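PDB 5BY3: BtGH115A from Bacteroides thetaiotaomicron, which acts as a family GH115 4-O-methyl-alpha-glucuronidase with specificity for decorated arabinogalactans. Local coordinates for residues D264-S269 and K312-R317; Q274-R279 and L292-V297. One frame throughout, in Å; residues are numbered along the deposited sequence.

Contact 1 of 2, residues D264-S269 and K312-R317; sequences DYVNNS and KAVLDR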
loop_
_atom_site.group_PDB
_atom_site.type_symbol
_atom_site.label_atom_id
_atom_site.label_comp_id
_atom_site.label_asym_id
_atom_site.label_seq_id
_atom_site.Cartn_x
_atom_site.Cartn_y
_atom_site.Cartn_z
ATOM N N ASP A 264 1.238 25.427 -19.336
ATOM C CA ASP A 264 1.084 26.628 -18.543
ATOM C C ASP A 264 -0.281 27.197 -18.904
ATOM O O ASP A 264 -0.539 27.532 -20.086
ATOM C CB ASP A 264 2.204 27.630 -18.922
ATOM C CG ASP A 264 2.129 28.917 -18.135
ATOM O OD1 ASP A 264 1.318 29.796 -18.479
ATOM O OD2 ASP A 264 2.877 29.043 -17.157
ATOM N N TYR A 265 -1.156 27.299 -17.902
ATOM C CA TYR A 265 -2.517 27.722 -18.196
ATOM C C TYR A 265 -2.634 29.243 -18.210
ATOM O O TYR A 265 -3.440 29.798 -18.961
ATOM C CB TYR A 265 -3.528 27.078 -17.242
ATOM C CG TYR A 265 -4.865 26.757 -17.876
ATOM C CD1 TYR A 265 -4.983 25.703 -18.777
ATOM C CD2 TYR A 265 -6.028 27.496 -17.559
ATOM C CE1 TYR A 265 -6.199 25.386 -19.363
ATOM C CE2 TYR A 265 -7.261 27.175 -18.121
ATOM C CZ TYR A 265 -7.337 26.116 -19.022
ATOM O OH TYR A 265 -8.512 25.758 -19.634
ATOM N N VAL A 266 -1.804 29.907 -17.405
ATOM C CA VAL A 266 -1.781 31.379 -17.358
ATOM C C VAL A 266 -1.398 31.990 -18.720
ATOM O O VAL A 266 -1.978 32.991 -19.100
ATOM C CB VAL A 266 -0.947 31.934 -16.159
ATOM C CG1 VAL A 266 -0.915 33.463 -16.125
ATOM C CG2 VAL A 266 -1.513 31.425 -14.838
ATOM N N ASN A 267 -0.499 31.352 -19.472
ATOM C CA ASN A 267 0.064 31.971 -20.682
ATOM C C ASN A 267 -0.244 31.289 -22.018
ATOM O O ASN A 267 -0.075 31.896 -23.099
ATOM C CB ASN A 267 1.585 32.151 -20.490
ATOM C CG ASN A 267 1.911 33.203 -19.440
ATOM O OD1 ASN A 267 1.554 34.384 -19.606
ATOM N ND2 ASN A 267 2.586 32.793 -18.355
ATOM N N ASN A 268 -0.703 30.035 -21.925
ATOM C CA ASN A 268 -0.849 29.132 -23.073
ATOM C C ASN A 268 -2.079 28.224 -22.911
ATOM O O ASN A 268 -2.148 27.140 -23.523
ATOM C CB ASN A 268 0.450 28.306 -23.245
ATOM C CG ASN A 268 0.556 27.606 -24.592
ATOM O OD1 ASN A 268 0.215 28.147 -25.644
ATOM N ND2 ASN A 268 1.055 26.375 -24.564
ATOM N N SER A 269 -3.062 28.668 -22.120
ATOM C CA SER A 269 -4.327 27.896 -21.940
ATOM C C SER A 269 -5.020 27.323 -23.181
ATOM O O SER A 269 -5.585 26.248 -23.091
ATOM C CB SER A 269 -5.356 28.621 -21.053
ATOM O OG SER A 269 -5.670 29.897 -21.561
ATOM N N LYS A 312 -4.018 29.826 -6.752
ATOM C CA LYS A 312 -5.473 29.653 -6.497
ATOM C C LYS A 312 -6.352 30.194 -7.625
ATOM O O LYS A 312 -7.269 29.502 -8.087
ATOM C CB LYS A 312 -5.893 30.296 -5.164
ATOM C CG LYS A 312 -6.959 29.523 -4.385
ATOM C CD LYS A 312 -7.681 30.372 -3.337
ATOM C CE LYS A 312 -8.960 30.993 -3.896
ATOM N NZ LYS A 312 -9.919 31.313 -2.805
ATOM N N ALA A 313 -6.066 31.427 -8.052
ATOM C CA ALA A 313 -6.673 32.040 -9.234
ATOM C C ALA A 313 -6.644 31.113 -10.453
ATOM O O ALA A 313 -7.607 31.091 -11.253
ATOM C CB ALA A 313 -5.961 33.355 -9.551
ATOM N N VAL A 314 -5.541 30.357 -10.579
ATOM C CA VAL A 314 -5.290 29.416 -11.715
ATOM C C VAL A 314 -6.329 28.295 -11.734
ATOM O O VAL A 314 -7.025 28.084 -12.731
ATOM C CB VAL A 314 -3.864 28.759 -11.665
ATOM C CG1 VAL A 314 -3.663 27.741 -12.798
ATOM C CG2 VAL A 314 -2.761 29.803 -11.694
ATOM N N LEU A 315 -6.405 27.599 -10.610
ATOM C CA LEU A 315 -7.228 26.416 -10.439
ATOM C C LEU A 315 -8.713 26.706 -10.656
ATOM O O LEU A 315 -9.386 25.953 -11.384
ATOM C CB LEU A 315 -6.972 25.804 -9.054
ATOM C CG LEU A 315 -5.535 25.359 -8.739
ATOM C CD1 LEU A 315 -5.430 24.859 -7.321
ATOM C CD2 LEU A 315 -4.995 24.294 -9.701
ATOM N N ASP A 316 -9.199 27.800 -10.045
ATOM C CA ASP A 316 -10.548 28.334 -10.292
ATOM C C ASP A 316 -10.823 28.397 -11.795
ATOM O O ASP A 316 -11.873 27.942 -12.241
ATOM C CB ASP A 316 -10.725 29.716 -9.628
ATOM C CG ASP A 316 -10.535 29.686 -8.087
ATOM O OD1 ASP A 316 -10.902 28.674 -7.451
ATOM O OD2 ASP A 316 -10.040 30.690 -7.500
ATOM N N ARG A 317 -9.853 28.890 -12.575
ATOM C CA ARG A 317 -9.982 28.981 -14.043
ATOM C C ARG A 317 -9.981 27.583 -14.656
ATOM O O ARG A 317 -10.712 27.300 -15.619
ATOM C CB ARG A 317 -8.864 29.868 -14.661
ATOM C CG ARG A 317 -8.940 30.092 -16.185
ATOM C CD ARG A 317 -8.685 31.539 -16.604
ATOM N NE ARG A 317 -9.532 32.483 -15.854
ATOM C CZ ARG A 317 -10.820 32.763 -16.117
ATOM N NH1 ARG A 317 -11.459 32.195 -17.142
ATOM N NH2 ARG A 317 -11.489 33.622 -15.349
#
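Y265 and R317 meet at the edge of the tyrosine ring. The touching atom of R317 is the methylene CG, which lies in the ring plane 3.9 Å from Y265 CE2. With its CG anti to the backbone N (chi1 -177°), R317 puts this atom beside its own carbonyl carbon and at the edge of the ring. Bends further along the chain turn the guanidinium away. The two side chains cross at about a right angle. The ring and guanidinium planes are only 13° apart, but the guanidinium does not touch the ring, so this is not a cation-pi stack. One face of the ring is taken by S269, the next residue but three along the same helix. Its CB sits over the ring centre, 3.5 Å above the plane. The OH of Y265 is hydrogen-bonded to D321 OD2, on the helix of R317. This holds the ring at its far end as well.

The two elements are consecutive long helices of the GH115 TIM-barrel domain, 265-283 and 308-329, with the short barrel strand 290-291 between them in sequence. Their axes here approach to 11.1 Å at an angle of 40°. V266 and V314 have the nearest CA atoms, 6.9 Å apart. Their methyls touch, V266 CG2 to V314 CG2 at 3.8 Å. V314 CG1 is a looser neighbour of Y265 CB. Y265 and V314 are buried, whereas V266 and R317 are exposed. D264 is the N-cap of helix 265-283. Its OD1 accepts a bond from N267 N at 2.6 Å, met nearly along the C-O axis.

Contact 2 of 2, residues Q274-R279 and L292-V297; sequences QFWEDR and LGMRGV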
loop_
_atom_site.group_PDB
_atom_site.type_symbol
_atom_site.label_atom_id
_atom_site.label_comp_id
_atom_site.label_asym_id
_atom_site.label_seq_id
_atom_site.Cartn_x
_atom_site.Cartn_y
_atom_site.Cartn_z
ATOM N N GLN A 274 -6.912 22.337 -25.493
ATOM C CA GLN A 274 -6.995 21.473 -26.674
ATOM C C GLN A 274 -6.499 20.067 -26.362
ATOM O O GLN A 274 -7.211 19.104 -26.569
ATOM C CB GLN A 274 -6.161 22.051 -27.823
ATOM C CG GLN A 274 -6.731 23.311 -28.483
ATOM C CD GLN A 274 -5.943 23.775 -29.716
ATOM O OE1 GLN A 274 -4.726 23.571 -29.813
ATOM N NE2 GLN A 274 -6.640 24.397 -30.668
ATOM N N PHE A 275 -5.254 19.987 -25.892
ATOM C CA PHE A 275 -4.593 18.794 -25.351
ATOM C C PHE A 275 -5.552 17.901 -24.536
ATOM O O PHE A 275 -5.802 16.762 -24.908
ATOM C CB PHE A 275 -3.389 19.284 -24.505
ATOM C CG PHE A 275 -2.681 18.215 -23.737
ATOM C CD1 PHE A 275 -1.821 17.317 -24.381
ATOM C CD2 PHE A 275 -2.837 18.116 -22.359
ATOM C CE1 PHE A 275 -1.149 16.336 -23.665
ATOM C CE2 PHE A 275 -2.171 17.134 -21.640
ATOM C CZ PHE A 275 -1.329 16.246 -22.298
ATOM N N TRP A 276 -6.104 18.438 -23.448
ATOM C CA TRP A 276 -7.120 17.758 -22.625
ATOM C C TRP A 276 -8.324 17.277 -23.450
ATOM O O TRP A 276 -8.690 16.090 -23.380
ATOM C CB TRP A 276 -7.604 18.700 -21.527
ATOM C CG TRP A 276 -6.626 19.039 -20.493
ATOM C CD1 TRP A 276 -5.526 18.307 -20.130
ATOM C CD2 TRP A 276 -6.655 20.162 -19.627
ATOM N NE1 TRP A 276 -4.851 18.924 -19.124
ATOM C CE2 TRP A 276 -5.529 20.054 -18.766
ATOM C CE3 TRP A 276 -7.506 21.258 -19.488
ATOM C CZ2 TRP A 276 -5.235 21.001 -17.773
ATOM C CZ3 TRP A 276 -7.228 22.197 -18.488
ATOM C CH2 TRP A 276 -6.091 22.061 -17.644
ATOM N N GLU A 277 -8.886 18.192 -24.257
ATOM C CA GLU A 277 -10.104 17.972 -25.050
ATOM C C GLU A 277 -10.057 16.757 -25.948
ATOM O O GLU A 277 -11.002 15.964 -25.973
ATOM C CB GLU A 277 -10.440 19.209 -25.887
ATOM C CG GLU A 277 -11.548 19.000 -26.921
ATOM C CD GLU A 277 -11.801 20.235 -27.762
ATOM O OE1 GLU A 277 -12.876 20.871 -27.585
ATOM O OE2 GLU A 277 -10.911 20.562 -28.584
ATOM N N ASP A 278 -8.972 16.606 -26.693
ATOM C CA ASP A 278 -8.876 15.507 -27.644
ATOM C C ASP A 278 -9.085 14.183 -26.935
ATOM O O ASP A 278 -9.718 13.274 -27.472
ATOM C CB ASP A 278 -7.525 15.538 -28.342
ATOM C CG ASP A 278 -7.321 16.793 -29.188
ATOM O OD1 ASP A 278 -8.312 17.538 -29.381
ATOM O OD2 ASP A 278 -6.168 17.008 -29.672
ATOM N N ARG A 279 -8.565 14.120 -25.702
ATOM C CA ARG A 279 -8.568 12.935 -24.858
ATOM C C ARG A 279 -9.952 12.645 -24.281
ATOM O O ARG A 279 -10.434 11.538 -24.404
ATOM C CB ARG A 279 -7.521 13.091 -23.741
ATOM C CG ARG A 279 -7.617 12.114 -22.581
ATOM C CD ARG A 279 -7.388 10.649 -22.974
ATOM N NE ARG A 279 -6.366 10.465 -23.996
ATOM C CZ ARG A 279 -5.066 10.491 -23.764
ATOM N NH1 ARG A 279 -4.601 10.697 -22.530
ATOM N NH2 ARG A 279 -4.225 10.311 -24.755
ATOM N N LEU A 292 -9.034 16.266 -11.381
ATOM C CA LEU A 292 -9.138 17.693 -11.680
ATOM C C LEU A 292 -7.886 18.445 -11.270
ATOM O O LEU A 292 -7.057 17.911 -10.521
ATOM C CB LEU A 292 -10.377 18.301 -11.031
ATOM C CG LEU A 292 -11.740 17.885 -11.577
ATOM C CD1 LEU A 292 -12.777 18.892 -11.099
ATOM C CD2 LEU A 292 -11.744 17.781 -13.095
ATOM N N GLY A 293 -7.752 19.678 -11.767
ATOM C CA GLY A 293 -6.685 20.576 -11.341
ATOM C C GLY A 293 -5.499 20.576 -12.270
ATOM O O GLY A 293 -5.599 20.150 -13.412
HETATM N N MSE A 294 -4.373 21.063 -11.755
HETATM C CA MSE A 294 -3.131 21.238 -12.525
HETATM C C MSE A 294 -1.937 21.343 -11.593
HETATM O O MSE A 294 -1.959 22.084 -10.594
HETATM C CB MSE A 294 -3.189 22.478 -13.431
HETATM C CG MSE A 294 -2.216 22.285 -14.586
HETATM SE SE MSE A 294 -2.519 23.670 -15.951
HETATM C CE MSE A 294 -1.090 23.364 -17.261
ATOM N N ARG A 295 -0.892 20.578 -11.919
ATOM C CA ARG A 295 0.439 20.716 -11.308
ATOM C C ARG A 295 1.441 20.877 -12.451
ATOM O O ARG A 295 1.094 21.452 -13.503
ATOM C CB ARG A 295 0.775 19.507 -10.412
ATOM C CG ARG A 295 -0.054 19.387 -9.134
ATOM C CD ARG A 295 0.271 18.095 -8.376
ATOM N NE ARG A 295 1.427 18.237 -7.481
ATOM C CZ ARG A 295 2.484 17.424 -7.448
ATOM N NH1 ARG A 295 2.566 16.347 -8.229
ATOM N NH2 ARG A 295 3.458 17.685 -6.589
ATOM N N GLY A 296 2.664 20.376 -12.255
ATOM C CA GLY A 296 3.677 20.362 -13.308
ATOM C C GLY A 296 3.493 19.266 -14.362
ATOM O O GLY A 296 2.441 18.582 -14.409
ATOM N N VAL A 297 4.518 19.134 -15.217
ATOM C CA VAL A 297 4.682 18.015 -16.146
ATOM C C VAL A 297 4.740 16.631 -15.433
ATOM O O VAL A 297 4.007 15.694 -15.817
ATOM C CB VAL A 297 5.880 18.272 -17.113
ATOM C CG1 VAL A 297 6.375 16.982 -17.774
ATOM C CG2 VAL A 297 5.480 19.303 -18.171
#
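The backbones of helical residues 274-279 and of the irregular segment 292-297 stay far apart, with no pair of CA atoms closer than the 11.1 Å between W276 and L292. The indole of W276 bridges this gap. Its CB points toward the loop, and the six-membered ring leads, with CZ2 nearest the loop. CZ2 reaches the selenium of M294, a selenomethionine in this crystal, at 4.2 Å. The selenium lies 5.3 Å from the centroid of the six-membered ring and 71° off its normal. This is an oblique Met-aromatic contact. In M294, SE is anti to CA (chi2 169°), which carries the selenium out from the loop. The carbonyl O of G293 is a looser neighbour, 4.5 Å from W276 CZ2.

G293 has a positive phi, 97°, in a backbone conformation where a side chain would be crowded by L292 O. Its own N donates to Q322 OE1 of helix 308-329, and the W276 side chain also touches Q322. The loop follows barrel strand 290-291: L292 still makes backbone bonds with V340 of the next strand, and R295 forms a salt bridge with E346.

All three touching residues are buried. The indole and the selenium meet obliquely, with no polar bond between the segments. Their contact therefore relies on dispersion and fit, and probably has little directional preference.

Both contacts use helix 265-283, near its start in contact 1 and further along in contact 2. Contact 1 joins it to helix 308-329, and contact 2 to the loop that leads there from strand 290-291. Their centres are 11 Å apart, and Y265 connects them. Its ring atom CE1 is 3.5 Å from W276 CZ3, the planes about 25° apart, and its CB is 3.8 Å from M294 SE. Contact 1 is half buried, with V266 and R317 exposed. Contact 2 is wholly buried. Both rely on apolar touching, by valine methyls and an arginine CG at the edge of a tyrosine ring in the first and by an indole and a selenium in the second.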